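Local coordinates for protein ubiquitin-conjugating enzyme E2, putative (Plasmodium falciparum, PDB 2Q0V) that probably takes part in ubiquitin conjugation, as an E2-fold protein related to the UBE2V-type E2 variants, at residues A[42-47]-A[55-60]; A[76-81]-A[127-132]; A[66-71]-A[144-149]; A[97-102]-A[139-144]; A[82-87]-A[117-122]. All coordinates share one frame; numbering follows the deposited sequence.

Interaction 1 (A[42-47]-A[55-60]); sequences VSFGLE and SNWSCT
Strands 42-46 and 56-60 run antiparallel, 157° between their directions, and form the first hairpin of the antiparallel sheet of the ubiquitin-conjugating (UBC) fold. Ser-43/Thr-60 and Gly-45/Ser-58 are hydrogen-bonded pairs, alternating with the non-hydrogen-bonded pairs Phe-44/Cys-59 and Leu-46/Trp-57; the bond from Ser-58 N to Gly-45 O is weak. Beyond the strand end, Glu-47 N donates to Asn-56 O at 3.0 Å. Phe-44 CG sits between its backbone N and carbonyl carbon (chi1 59°), setting the ring beside Trp-57 toward helices 22-34 and 125-135, with Trp-57 CZ3 near the ring plane, 4.0 Å from Phe-44 CD1. Leu-46 CB points away, but its CD2 methyl returns over a face of the indole, 4.2 Å from the centroid of the Trp-57 six-membered ring, while Trp-57 NE1 is satisfied by Leu-54 O. Phe-44 CB also packs on Cys-59 SG. On the face carrying Ser-43, Ser-58 and Thr-60, a water bridges two hydroxyls, 2.9 Å from Ser-43 OG and, more weakly, 3.3 Å from Thr-60 OG1.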
# COMPACT_ATOMS: atom_id res chain seq x y z
N VAL A 42 7.85 4.36 4.01
CA VAL A 42 7.13 3.81 2.89
C VAL A 42 7.58 4.58 1.68
O VAL A 42 8.00 5.72 1.77
CB VAL A 42 5.56 3.84 3.03
CG1 VAL A 42 5.08 3.31 4.38
CG2 VAL A 42 4.99 5.22 2.71
N SER A 43 7.52 3.93 0.53
CA SER A 43 7.64 4.64 -0.71
C SER A 43 6.59 4.08 -1.68
O SER A 43 6.04 2.99 -1.47
CB SER A 43 9.05 4.53 -1.24
OG SER A 43 9.26 3.21 -1.67
N PHE A 44 6.27 4.86 -2.69
CA PHE A 44 5.32 4.43 -3.70
C PHE A 44 5.50 5.21 -4.99
O PHE A 44 5.91 6.38 -4.98
CB PHE A 44 3.86 4.48 -3.19
CG PHE A 44 3.39 5.85 -2.75
CD1 PHE A 44 2.68 6.67 -3.61
CD2 PHE A 44 3.64 6.30 -1.46
CE1 PHE A 44 2.22 7.95 -3.19
CE2 PHE A 44 3.20 7.56 -1.03
CZ PHE A 44 2.49 8.39 -1.90
N GLY A 45 5.19 4.54 -6.10
CA GLY A 45 5.27 5.16 -7.42
C GLY A 45 4.68 4.26 -8.48
O GLY A 45 4.15 3.19 -8.20
N LEU A 46 4.77 4.71 -9.73
CA LEU A 46 4.24 3.96 -10.84
C LEU A 46 5.13 2.76 -11.14
O LEU A 46 6.34 2.84 -11.05
CB LEU A 46 4.13 4.87 -12.06
CG LEU A 46 2.98 5.87 -12.04
CD1 LEU A 46 3.03 6.68 -13.31
CD2 LEU A 46 1.65 5.19 -11.92
N GLU A 47 4.50 1.64 -11.44
CA GLU A 47 5.21 0.44 -11.87
C GLU A 47 6.01 0.75 -13.15
O GLU A 47 7.18 0.38 -13.26
CB GLU A 47 4.20 -0.66 -12.12
CG GLU A 47 4.75 -2.06 -12.27
CD GLU A 47 3.64 -3.12 -12.27
OE1 GLU A 47 2.44 -2.73 -12.36
OE2 GLU A 47 3.95 -4.32 -12.15
N SER A 55 -2.63 3.32 -12.94
CA SER A 55 -3.38 2.35 -12.18
C SER A 55 -2.53 1.44 -11.30
O SER A 55 -2.97 1.03 -10.24
CB SER A 55 -4.25 1.50 -13.12
OG SER A 55 -5.18 2.31 -13.81
N ASN A 56 -1.34 1.11 -11.77
CA ASN A 56 -0.45 0.13 -11.13
C ASN A 56 0.75 0.78 -10.42
O ASN A 56 1.54 1.51 -11.04
CB ASN A 56 0.06 -0.89 -12.16
CG ASN A 56 -0.69 -2.22 -12.09
OD1 ASN A 56 -1.74 -2.42 -12.76
ND2 ASN A 56 -0.17 -3.16 -11.27
N TRP A 57 0.89 0.49 -9.13
CA TRP A 57 1.90 1.17 -8.33
C TRP A 57 2.85 0.19 -7.70
O TRP A 57 2.42 -0.77 -7.07
CB TRP A 57 1.27 2.06 -7.24
CG TRP A 57 0.40 3.16 -7.82
CD1 TRP A 57 -0.81 3.00 -8.46
CD2 TRP A 57 0.65 4.56 -7.80
NE1 TRP A 57 -1.30 4.22 -8.84
CE2 TRP A 57 -0.44 5.20 -8.45
CE3 TRP A 57 1.69 5.35 -7.28
CZ2 TRP A 57 -0.50 6.59 -8.62
CZ3 TRP A 57 1.62 6.72 -7.45
CH2 TRP A 57 0.52 7.33 -8.11
N SER A 58 4.14 0.47 -7.87
CA SER A 58 5.20 -0.20 -7.13
C SER A 58 5.48 0.52 -5.80
O SER A 58 5.78 1.71 -5.78
CB SER A 58 6.48 -0.25 -7.96
OG SER A 58 6.33 -1.21 -8.97
N CYS A 59 5.41 -0.25 -4.71
CA CYS A 59 5.49 0.25 -3.34
C CYS A 59 6.51 -0.49 -2.48
O CYS A 59 6.79 -1.67 -2.70
CB CYS A 59 4.12 0.18 -2.69
SG CYS A 59 2.81 0.98 -3.65
N THR A 60 7.05 0.20 -1.49
CA THR A 60 7.97 -0.37 -0.52
C THR A 60 7.52 -0.03 0.91
O THR A 60 7.18 1.13 1.21
CB THR A 60 9.40 0.13 -0.74
OG1 THR A 60 9.83 -0.20 -2.07
CG2 THR A 60 10.35 -0.51 0.22
O HOH W 1 8.93 2.10 -4.28

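Interaction 2 (A[76-81]-A[127-132]); sequences LTIFCD and TILISL
Ile-78, on strand 73-79, reaches the helix 125-135 through a single methyl group that meets both Ile-128 and Leu-129. Its CB already faces the helix. From there CG1 leaves anti to the carbonyl carbon and the chain stays extended (chi2 -173°), which carries CD1 straight out from the sheet, whereas CB, CG1 and CG2 remain too far back to touch segment 127-132. At the tip, CD1 lies 4.0 Å from Ile-128 CG2, the two side chains meeting end on, and 3.9 Å from Leu-129 CD2, which slants across its path. Two residues earlier on the same face, Leu-76 also points at the helix, by another torsion (chi1 48°): its CD1 meets Leu-132 CD1 at 3.7 Å, tip to tip, and its CG sits 4.3 Å from Leu-129 CD2. Leu-129 CD2 thus touches both strand residues. This is the helix-on-sheet layer of the UBC fold, with Val-91 of the neighbouring strand touching both Leu-76 and Ile-128. The five touching residues are all buried and meet through aliphatic carbon, so the contact rests on dispersion and exclusion of water, without directional bonds between the strand and the helix.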
# COMPACT_ATOMS: atom_id res chain seq x y z
N LEU A 76 5.64 -4.38 -2.80
CA LEU A 76 4.27 -4.64 -3.06
C LEU A 76 3.72 -3.86 -4.23
O LEU A 76 4.37 -2.97 -4.75
CB LEU A 76 3.40 -4.55 -1.80
CG LEU A 76 3.33 -3.51 -0.70
CD1 LEU A 76 2.27 -4.02 0.25
CD2 LEU A 76 4.64 -3.25 0.05
N THR A 77 2.55 -4.28 -4.69
CA THR A 77 1.93 -3.76 -5.89
C THR A 77 0.52 -3.33 -5.52
O THR A 77 -0.23 -4.11 -4.94
CB THR A 77 1.94 -4.85 -7.03
OG1 THR A 77 3.30 -5.15 -7.37
CG2 THR A 77 1.24 -4.39 -8.28
N ILE A 78 0.19 -2.08 -5.81
CA ILE A 78 -1.17 -1.56 -5.59
C ILE A 78 -1.84 -1.27 -6.95
O ILE A 78 -1.27 -0.63 -7.81
CB ILE A 78 -1.18 -0.33 -4.61
CG1 ILE A 78 -0.73 -0.81 -3.22
CG2 ILE A 78 -2.55 0.31 -4.51
CD1 ILE A 78 -0.82 0.21 -2.09
N PHE A 79 -3.03 -1.78 -7.16
CA PHE A 79 -3.69 -1.55 -8.42
C PHE A 79 -4.95 -0.76 -8.21
O PHE A 79 -5.86 -1.25 -7.54
CB PHE A 79 -4.05 -2.88 -9.12
CG PHE A 79 -4.87 -2.67 -10.37
CD1 PHE A 79 -4.24 -2.29 -11.56
CD2 PHE A 79 -6.25 -2.80 -10.34
CE1 PHE A 79 -4.98 -2.06 -12.70
CE2 PHE A 79 -7.01 -2.57 -11.50
CZ PHE A 79 -6.38 -2.20 -12.67
N CYS A 80 -5.02 0.43 -8.79
CA CYS A 80 -6.22 1.28 -8.68
C CYS A 80 -7.11 1.14 -9.93
O CYS A 80 -6.75 1.65 -10.99
CB CYS A 80 -5.83 2.76 -8.52
SG CYS A 80 -4.68 3.14 -7.14
N ASP A 81 -8.25 0.47 -9.82
CA ASP A 81 -9.18 0.36 -10.97
C ASP A 81 -9.83 1.71 -11.36
O ASP A 81 -9.50 2.77 -10.79
CB ASP A 81 -10.22 -0.76 -10.77
CG ASP A 81 -11.27 -0.41 -9.75
OD1 ASP A 81 -11.46 0.80 -9.50
OD2 ASP A 81 -11.93 -1.35 -9.20
N THR A 127 -2.09 5.87 2.92
CA THR A 127 -2.88 5.30 4.05
C THR A 127 -2.75 3.78 4.17
O THR A 127 -2.67 3.24 5.28
CB THR A 127 -4.41 5.63 3.95
OG1 THR A 127 -4.58 6.99 3.56
CG2 THR A 127 -5.08 5.45 5.28
N ILE A 128 -2.77 3.11 3.03
CA ILE A 128 -2.67 1.66 2.97
C ILE A 128 -1.28 1.23 3.44
O ILE A 128 -1.14 0.41 4.31
CB ILE A 128 -2.95 1.14 1.54
CG1 ILE A 128 -4.39 1.48 1.09
CG2 ILE A 128 -2.58 -0.37 1.43
CD1 ILE A 128 -4.64 1.27 -0.44
N LEU A 129 -0.26 1.85 2.88
CA LEU A 129 1.12 1.55 3.23
C LEU A 129 1.37 1.77 4.72
O LEU A 129 1.81 0.84 5.38
CB LEU A 129 2.09 2.31 2.32
CG LEU A 129 1.91 1.90 0.84
CD1 LEU A 129 2.78 2.72 -0.11
CD2 LEU A 129 2.01 0.36 0.60
N ILE A 130 1.00 2.94 5.24
CA ILE A 130 0.96 3.24 6.67
C ILE A 130 0.20 2.23 7.52
O ILE A 130 0.67 1.77 8.55
CB ILE A 130 0.37 4.63 6.93
CG1 ILE A 130 1.27 5.70 6.33
CG2 ILE A 130 0.16 4.89 8.47
CD1 ILE A 130 0.64 7.17 6.50
N SER A 131 -0.98 1.86 7.08
CA SER A 131 -1.78 0.84 7.77
C SER A 131 -1.13 -0.51 7.85
O SER A 131 -1.29 -1.20 8.86
CB SER A 131 -3.14 0.70 7.11
OG SER A 131 -3.91 1.79 7.52
N LEU A 132 -0.44 -0.90 6.78
CA LEU A 132 0.29 -2.16 6.75
C LEU A 132 1.50 -2.15 7.67
O LEU A 132 1.75 -3.13 8.38
CB LEU A 132 0.67 -2.52 5.31
CG LEU A 132 -0.52 -2.98 4.42
CD1 LEU A 132 -0.06 -3.10 2.94
CD2 LEU A 132 -1.11 -4.27 4.92

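Interaction 3 (A[66-71]-A[144-149]); sequences GTVFEN and LPQPNE
Val-68 and Phe-69 occupy the middle of a type I beta turn, Thr-67 to Glu-70, and pack against the extended chain around Leu-144 and Gln-146. The turn carries an ST turn as well, Thr-67 OG1 accepting from Phe-69 N. It lies in the connection between strands 56-62 and 73-79 of the UBC fold. The tight part centres on Val-68, whose branch point and both methyls lie against Leu-144 O: CB at 3.4 Å, CG1 at 3.3 Å and CG2 at 3.2 Å. Within the turn, Val-68 CG2 also packs over one face of the Phe-69 ring, offset toward its rim. Phe-69 is buried, touching Ile-97, Met-136 and Tyr-74. The far side is looser: Glu-149 and Asn-71, both exposed, approach no closer than 3.7 Å, between Glu-149 OE2 and Asn-71 O, two acceptors. In the packed part, Gln-146 is bent at chi2 (-59°), which folds the amide back over its own backbone: NE2 donates to Leu-144 O at 3.0 Å, and OE1 accepts from Glu-98 N. Held at both ends, the Gln-146 side chain crosses that of Phe-69 at about a right angle, while the ring and amide planes are 53° apart, with Gln-146 NE2 3.4 Å from Phe-69 CE2.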
# COMPACT_ATOMS: atom_id res chain seq x y z
N GLY A 66 11.68 -3.70 16.16
CA GLY A 66 11.30 -4.41 17.37
C GLY A 66 10.34 -5.55 17.12
O GLY A 66 9.63 -5.98 18.04
N THR A 67 10.31 -6.06 15.89
CA THR A 67 9.31 -7.05 15.51
C THR A 67 10.02 -8.07 14.66
O THR A 67 11.18 -7.86 14.28
CB THR A 67 8.13 -6.38 14.72
OG1 THR A 67 8.63 -5.77 13.52
CG2 THR A 67 7.47 -5.31 15.55
N VAL A 68 9.34 -9.16 14.32
CA VAL A 68 9.91 -10.14 13.40
C VAL A 68 10.16 -9.57 11.98
O VAL A 68 10.71 -10.27 11.11
CB VAL A 68 8.96 -11.35 13.26
CG1 VAL A 68 8.98 -12.21 14.55
CG2 VAL A 68 7.55 -10.88 12.94
N PHE A 69 9.73 -8.32 11.76
CA PHE A 69 9.78 -7.65 10.44
C PHE A 69 10.96 -6.69 10.39
O PHE A 69 11.32 -6.19 9.34
CB PHE A 69 8.48 -6.86 10.19
CG PHE A 69 7.23 -7.68 10.33
CD1 PHE A 69 6.46 -7.62 11.50
CD2 PHE A 69 6.83 -8.53 9.31
CE1 PHE A 69 5.32 -8.36 11.65
CE2 PHE A 69 5.68 -9.30 9.45
CZ PHE A 69 4.92 -9.22 10.64
N GLU A 70 11.52 -6.43 11.57
CA GLU A 70 12.69 -5.59 11.78
C GLU A 70 13.71 -5.70 10.67
O GLU A 70 14.18 -6.82 10.35
CB GLU A 70 13.35 -6.10 13.05
CG GLU A 70 14.08 -5.08 13.86
CD GLU A 70 14.54 -5.68 15.18
OE1 GLU A 70 14.75 -6.91 15.23
OE2 GLU A 70 14.69 -4.92 16.16
N ASN A 71 14.07 -4.56 10.08
CA ASN A 71 15.16 -4.47 9.07
C ASN A 71 14.92 -5.16 7.73
O ASN A 71 15.86 -5.35 6.95
CB ASN A 71 16.51 -4.93 9.65
CG ASN A 71 17.01 -4.01 10.75
OD1 ASN A 71 17.02 -2.78 10.59
ND2 ASN A 71 17.40 -4.60 11.88
N LEU A 144 5.11 -13.29 14.95
CA LEU A 144 4.80 -14.34 13.98
C LEU A 144 6.07 -14.80 13.23
O LEU A 144 6.83 -13.96 12.73
CB LEU A 144 3.75 -13.82 13.00
CG LEU A 144 2.43 -14.55 12.83
CD1 LEU A 144 1.53 -13.67 11.95
CD2 LEU A 144 2.58 -15.94 12.21
N PRO A 145 6.33 -16.12 13.19
CA PRO A 145 7.47 -16.64 12.40
C PRO A 145 7.39 -16.34 10.89
O PRO A 145 6.39 -16.66 10.24
CB PRO A 145 7.44 -18.16 12.67
CG PRO A 145 6.65 -18.29 13.98
CD PRO A 145 5.62 -17.20 13.91
N GLN A 146 8.46 -15.75 10.35
CA GLN A 146 8.48 -15.21 8.99
C GLN A 146 9.19 -16.10 7.96
O GLN A 146 10.11 -16.85 8.31
CB GLN A 146 9.18 -13.85 9.00
CG GLN A 146 8.46 -12.77 9.81
CD GLN A 146 7.06 -12.52 9.29
OE1 GLN A 146 6.86 -12.31 8.09
NE2 GLN A 146 6.08 -12.57 10.19
N PRO A 147 8.80 -16.00 6.67
CA PRO A 147 9.60 -16.61 5.59
C PRO A 147 11.05 -16.08 5.61
O PRO A 147 11.33 -15.10 6.32
CB PRO A 147 8.88 -16.17 4.31
CG PRO A 147 7.50 -15.80 4.75
CD PRO A 147 7.61 -15.30 6.14
N ASN A 148 11.95 -16.71 4.86
CA ASN A 148 13.32 -16.17 4.74
C ASN A 148 13.30 -14.80 4.07
O ASN A 148 12.45 -14.54 3.21
CB ASN A 148 14.25 -17.13 3.98
CG ASN A 148 14.53 -18.42 4.74
OD1 ASN A 148 14.80 -18.40 5.95
ND2 ASN A 148 14.47 -19.54 4.04
N GLU A 149 14.23 -13.94 4.48
CA GLU A 149 14.29 -12.57 3.98
C GLU A 149 14.54 -12.50 2.47
O GLU A 149 15.38 -13.22 1.94
CB GLU A 149 15.34 -11.73 4.75
CG GLU A 149 15.72 -10.42 4.06
CD GLU A 149 16.37 -9.41 4.99
OE1 GLU A 149 16.93 -9.82 6.03
OE2 GLU A 149 16.32 -8.19 4.67

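Interaction 4 (A[97-102]-A[139-144])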
# COMPACT_ATOMS: atom_id res chain seq x y z
N ILE A 97 5.45 -12.55 3.21
CA ILE A 97 5.19 -12.07 4.54
C ILE A 97 4.16 -12.97 5.21
O ILE A 97 3.33 -13.62 4.55
CB ILE A 97 4.76 -10.56 4.49
CG1 ILE A 97 4.92 -9.88 5.86
CG2 ILE A 97 3.38 -10.38 3.85
CD1 ILE A 97 4.60 -8.41 5.85
N GLU A 98 4.22 -13.06 6.53
CA GLU A 98 3.14 -13.68 7.30
C GLU A 98 2.52 -12.61 8.16
O GLU A 98 3.17 -12.07 9.07
CB GLU A 98 3.64 -14.85 8.15
CG GLU A 98 4.10 -16.03 7.31
CD GLU A 98 2.96 -16.92 6.85
OE1 GLU A 98 2.10 -17.26 7.70
OE2 GLU A 98 2.94 -17.30 5.66
N MET A 99 1.28 -12.27 7.82
CA MET A 99 0.48 -11.31 8.59
C MET A 99 -0.96 -11.76 8.57
O MET A 99 -1.44 -12.28 7.55
CB MET A 99 0.55 -9.91 7.99
CG MET A 99 1.79 -9.13 8.33
SD MET A 99 1.57 -7.33 8.30
CE MET A 99 1.00 -7.09 6.64
N SER A 100 -1.69 -11.55 9.66
CA SER A 100 -3.10 -11.95 9.70
C SER A 100 -4.01 -11.36 8.59
O SER A 100 -5.06 -11.93 8.30
CB SER A 100 -3.70 -11.74 11.09
OG SER A 100 -3.89 -10.35 11.35
N CYS A 101 -3.61 -10.26 7.97
CA CYS A 101 -4.39 -9.66 6.86
C CYS A 101 -3.79 -9.93 5.47
O CYS A 101 -4.18 -9.30 4.49
CB CYS A 101 -4.54 -8.16 7.06
SG CYS A 101 -2.95 -7.31 7.01
N VAL A 102 -2.81 -10.83 5.40
CA VAL A 102 -2.24 -11.27 4.11
C VAL A 102 -2.59 -12.75 3.85
O VAL A 102 -2.38 -13.60 4.69
CB VAL A 102 -0.69 -11.02 4.07
CG1 VAL A 102 -0.06 -11.59 2.83
CG2 VAL A 102 -0.38 -9.54 4.19
N SER A 139 -0.17 -7.58 18.09
CA SER A 139 0.26 -8.77 18.83
C SER A 139 -0.05 -10.07 18.09
O SER A 139 0.58 -11.12 18.34
CB SER A 139 -0.34 -8.77 20.24
OG SER A 139 0.27 -7.74 21.03
N ALA A 140 -1.02 -10.01 17.18
CA ALA A 140 -1.29 -11.14 16.29
C ALA A 140 -0.20 -11.29 15.20
O ALA A 140 -0.12 -12.34 14.55
CB ALA A 140 -2.65 -10.99 15.67
N ASN A 141 0.65 -10.26 15.02
CA ASN A 141 1.65 -10.26 13.94
C ASN A 141 3.11 -10.16 14.38
O ASN A 141 3.97 -10.80 13.78
CB ASN A 141 1.40 -9.15 12.90
CG ASN A 141 0.09 -9.28 12.16
OD1 ASN A 141 -0.34 -10.36 11.76
ND2 ASN A 141 -0.55 -8.15 11.94
N LYS A 142 3.40 -9.34 15.39
CA LYS A 142 4.79 -8.95 15.70
C LYS A 142 5.76 -10.06 16.17
O LYS A 142 6.97 -9.85 16.17
CB LYS A 142 4.82 -7.83 16.72
CG LYS A 142 4.54 -8.29 18.15
CD LYS A 142 4.07 -7.11 18.92
CE LYS A 142 4.58 -7.12 20.30
NZ LYS A 142 3.74 -6.14 21.04
N ARG A 143 5.21 -11.20 16.59
CA ARG A 143 5.99 -12.37 17.01
C ARG A 143 5.76 -13.54 16.07
O ARG A 143 6.18 -14.65 16.36
CB ARG A 143 5.62 -12.79 18.44
CG ARG A 143 6.26 -11.92 19.53
CD ARG A 143 5.80 -12.34 20.94
NE ARG A 143 4.34 -12.17 21.10
CZ ARG A 143 3.75 -11.13 21.69
NH1 ARG A 143 2.42 -11.09 21.76
NH2 ARG A 143 4.48 -10.13 22.22
N LEU A 144 5.11 -13.29 14.95
CA LEU A 144 4.80 -14.34 13.98
C LEU A 144 6.07 -14.80 13.23
O LEU A 144 6.83 -13.96 12.73
CB LEU A 144 3.75 -13.82 13.00
CG LEU A 144 2.43 -14.55 12.83
CD1 LEU A 144 1.53 -13.67 11.95
CD2 LEU A 144 2.58 -15.94 12.21
O HOH W 2 -2.84 -8.01 10.52
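Asn-141 and Ser-100 join two type I beta turns, Asn-141 to Leu-144 and Met-99 to Val-102, in the loops that follow helix 125-135 and strand 90-93 of the UBC fold. Asn-141 is buried and contributes most to the contact. Its OD1 takes the backbone N-H of Ser-100 in an almost straight bond, 2.8 Å with 173° at the hydrogen, the donor tilted 22° from the carbonyl plane. Its ND2 donates to Glu-135 O of helix 125-135, so both ends of the amide are engaged and its flip is fixed. The Asn-141 side chain crosses that of Met-99 at about a right angle, OD1 lying 3.4 Å from Met-99 CA. Leu-144 adds an aliphatic patch beside this polar bond: CD1 rests 3.7 Å from Glu-98 O, and CD2 lies 4.3 Å from the CB of the exposed Glu-98. Ser-100, third in buried area, turns its OG between its own backbone N and carbonyl carbon (chi1 73°), where it shares a water with Asn-141. That water stands 2.7 Å from Ser-100 OG and accepts from Asn-141 ND2, also at 2.7 Å.

Interaction 5 (A[82-87]-A[117-122]). With PO4 (phosphate ion), chain B.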
# COMPACT_ATOMS: atom_id res chain seq x y z
N ASP A 82 -10.73 1.68 -12.34
CA ASP A 82 -11.28 2.94 -12.83
C ASP A 82 -12.33 3.60 -11.90
O ASP A 82 -12.66 4.77 -12.10
CB ASP A 82 -11.69 2.88 -14.32
CG ASP A 82 -10.56 3.41 -15.27
OD1 ASP A 82 -10.61 4.62 -15.66
OD2 ASP A 82 -9.59 2.65 -15.59
N ASN A 83 -12.77 2.88 -10.87
CA ASN A 83 -13.64 3.44 -9.82
C ASN A 83 -12.86 4.11 -8.66
O ASN A 83 -13.47 4.69 -7.73
CB ASN A 83 -14.59 2.37 -9.23
CG ASN A 83 -15.43 1.64 -10.30
OD1 ASN A 83 -15.81 2.22 -11.33
ND2 ASN A 83 -15.71 0.36 -10.04
N TYR A 84 -11.53 4.00 -8.69
CA TYR A 84 -10.66 4.64 -7.71
C TYR A 84 -10.73 6.17 -7.81
O TYR A 84 -10.62 6.70 -8.91
CB TYR A 84 -9.21 4.20 -7.93
CG TYR A 84 -8.29 4.76 -6.88
CD1 TYR A 84 -8.16 4.11 -5.64
CD2 TYR A 84 -7.60 5.95 -7.09
CE1 TYR A 84 -7.34 4.62 -4.66
CE2 TYR A 84 -6.76 6.47 -6.09
CZ TYR A 84 -6.64 5.78 -4.89
OH TYR A 84 -5.83 6.25 -3.89
N PRO A 85 -10.82 6.90 -6.68
CA PRO A 85 -10.72 6.57 -5.25
C PRO A 85 -11.96 6.10 -4.53
O PRO A 85 -11.88 5.84 -3.33
CB PRO A 85 -10.28 7.89 -4.63
CG PRO A 85 -10.95 8.90 -5.44
CD PRO A 85 -10.97 8.35 -6.87
N ASP A 86 -13.10 5.98 -5.21
CA ASP A 86 -14.33 5.59 -4.52
C ASP A 86 -14.33 4.12 -4.08
O ASP A 86 -14.99 3.76 -3.09
CB ASP A 86 -15.56 5.96 -5.34
CG ASP A 86 -15.74 7.47 -5.44
OD1 ASP A 86 -16.04 8.12 -4.39
OD2 ASP A 86 -15.54 8.01 -6.54
N SER A 87 -13.58 3.29 -4.79
CA SER A 87 -13.41 1.89 -4.45
C SER A 87 -11.96 1.64 -3.99
O SER A 87 -11.06 2.32 -4.48
CB SER A 87 -13.73 1.01 -5.66
OG SER A 87 -15.13 1.04 -5.93
N LYS A 117 -11.58 -2.68 4.40
CA LYS A 117 -12.91 -3.14 4.78
C LYS A 117 -13.91 -1.98 4.76
O LYS A 117 -14.93 -2.02 4.06
CB LYS A 117 -12.87 -3.71 6.19
CG LYS A 117 -14.08 -4.50 6.55
CD LYS A 117 -14.14 -4.75 8.03
CE LYS A 117 -15.59 -5.09 8.38
NZ LYS A 117 -15.88 -5.45 9.82
N ASN A 118 -13.61 -0.95 5.54
CA ASN A 118 -14.45 0.23 5.62
C ASN A 118 -13.81 1.32 4.85
O ASN A 118 -13.57 2.38 5.41
CB ASN A 118 -14.60 0.68 7.06
CG ASN A 118 -14.97 -0.43 7.97
OD1 ASN A 118 -14.21 -0.79 8.87
ND2 ASN A 118 -16.15 -1.02 7.73
N TRP A 119 -13.51 1.07 3.58
CA TRP A 119 -12.82 2.06 2.76
C TRP A 119 -13.62 3.34 2.76
O TRP A 119 -14.84 3.31 3.01
CB TRP A 119 -12.53 1.53 1.34
CG TRP A 119 -11.87 2.48 0.38
CD1 TRP A 119 -12.49 3.23 -0.58
CD2 TRP A 119 -10.46 2.75 0.25
NE1 TRP A 119 -11.55 3.96 -1.30
CE2 TRP A 119 -10.31 3.69 -0.81
CE3 TRP A 119 -9.31 2.31 0.92
CZ2 TRP A 119 -9.07 4.19 -1.20
CZ3 TRP A 119 -8.08 2.80 0.52
CH2 TRP A 119 -7.96 3.74 -0.52
N ASN A 120 -12.92 4.46 2.51
CA ASN A 120 -13.45 5.82 2.47
C ASN A 120 -12.61 6.45 1.36
O ASN A 120 -11.40 6.14 1.25
CB ASN A 120 -13.22 6.44 3.86
CG ASN A 120 -13.69 7.90 3.99
OD1 ASN A 120 -13.16 8.79 3.32
ND2 ASN A 120 -14.65 8.14 4.91
N ARG A 121 -13.21 7.26 0.48
CA ARG A 121 -12.42 7.82 -0.65
C ARG A 121 -11.33 8.82 -0.20
O ARG A 121 -10.53 9.29 -1.00
CB ARG A 121 -13.36 8.44 -1.71
CG ARG A 121 -13.95 9.85 -1.38
CD ARG A 121 -15.09 10.34 -2.36
NE ARG A 121 -14.74 10.39 -3.79
CZ ARG A 121 -13.68 11.04 -4.29
NH1 ARG A 121 -13.45 11.03 -5.61
NH2 ARG A 121 -12.83 11.67 -3.48
N ASN A 122 -11.32 9.16 1.07
CA ASN A 122 -10.31 10.04 1.64
C ASN A 122 -9.02 9.33 2.11
O ASN A 122 -8.08 10.00 2.53
CB ASN A 122 -10.89 10.83 2.81
CG ASN A 122 -12.08 11.69 2.42
OD1 ASN A 122 -11.98 12.59 1.58
ND2 ASN A 122 -13.21 11.40 3.03
P PO4 B . -15.65 -2.83 11.94
O1 PO4 B . -15.47 -4.08 12.78
O2 PO4 B . -14.32 -2.42 11.35
O3 PO4 B . -16.63 -3.08 10.82
O4 PO4 B . -16.22 -1.74 12.82
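The Tyr-Pro-X-X-Pro-Pro segment that begins at Tyr-84, a family signature of ubiquitin-conjugating enzymes, meets Trp-119 and Arg-121 in the loop between helices 114-117 and 125-135. Trp-119 NE1 donates to Pro-85 O at 2.8 Å; the bond is nearly straight (171°) and the oxygen lies in the plane of the indole. With CG anti to the backbone N (chi1 178°), the tryptophan reaches across so that its CZ2 also packs 3.9 Å from Tyr-84 CE1, the two side chains crossing at about a right angle. The peptide bond before Pro-85 is cis, and Pro-85 CB sits over the centre of the Tyr-84 ring, whose OH is bound by Glu-29. On its other flank, Pro-85 CG lies against one face of the Arg-121 guanidinium, 3.3 Å from NH1. Arg-121 is bent at chi3, bringing NE 2.7 Å from Asp-86 OD1 in a salt bridge that meets the carboxylate from above its plane (37° out of it). At the start of segment 117-122, away from the contact, Lys-117 NZ binds a phosphate, probably from the crystallisation liquor, at 2.7 Å from its O3. A cis Tyr-Pro step that leads into the fourth strand and is met edge-on by a tryptophan of the later loop is an arrangement typical of the UBC fold.

Interaction 2 is the core of the set, wholly aliphatic and near the centre of the chain. Interactions 1, 4 and 5 are partly buried and mix polar bonds with apolar packing; interaction 3 is a surface contact. Interaction 1 shares the sheet of interaction 2: strands 56-62 and 73-79 are neighbours, so the hydrogen-bonded hairpin continues into the strand that packs on helix 125-135. Interactions 3 and 4 form one patch, their centres 9 Å apart, with Leu-144 in common and amide side chains holding the turns. Leu-132 connects interaction 4 to the core through Met-99 and Cys-101. Interaction 5, about 30 Å from interaction 3 between centres, adds a salt bridge, yet Trp-119 still touches Ile-128 of interaction 2.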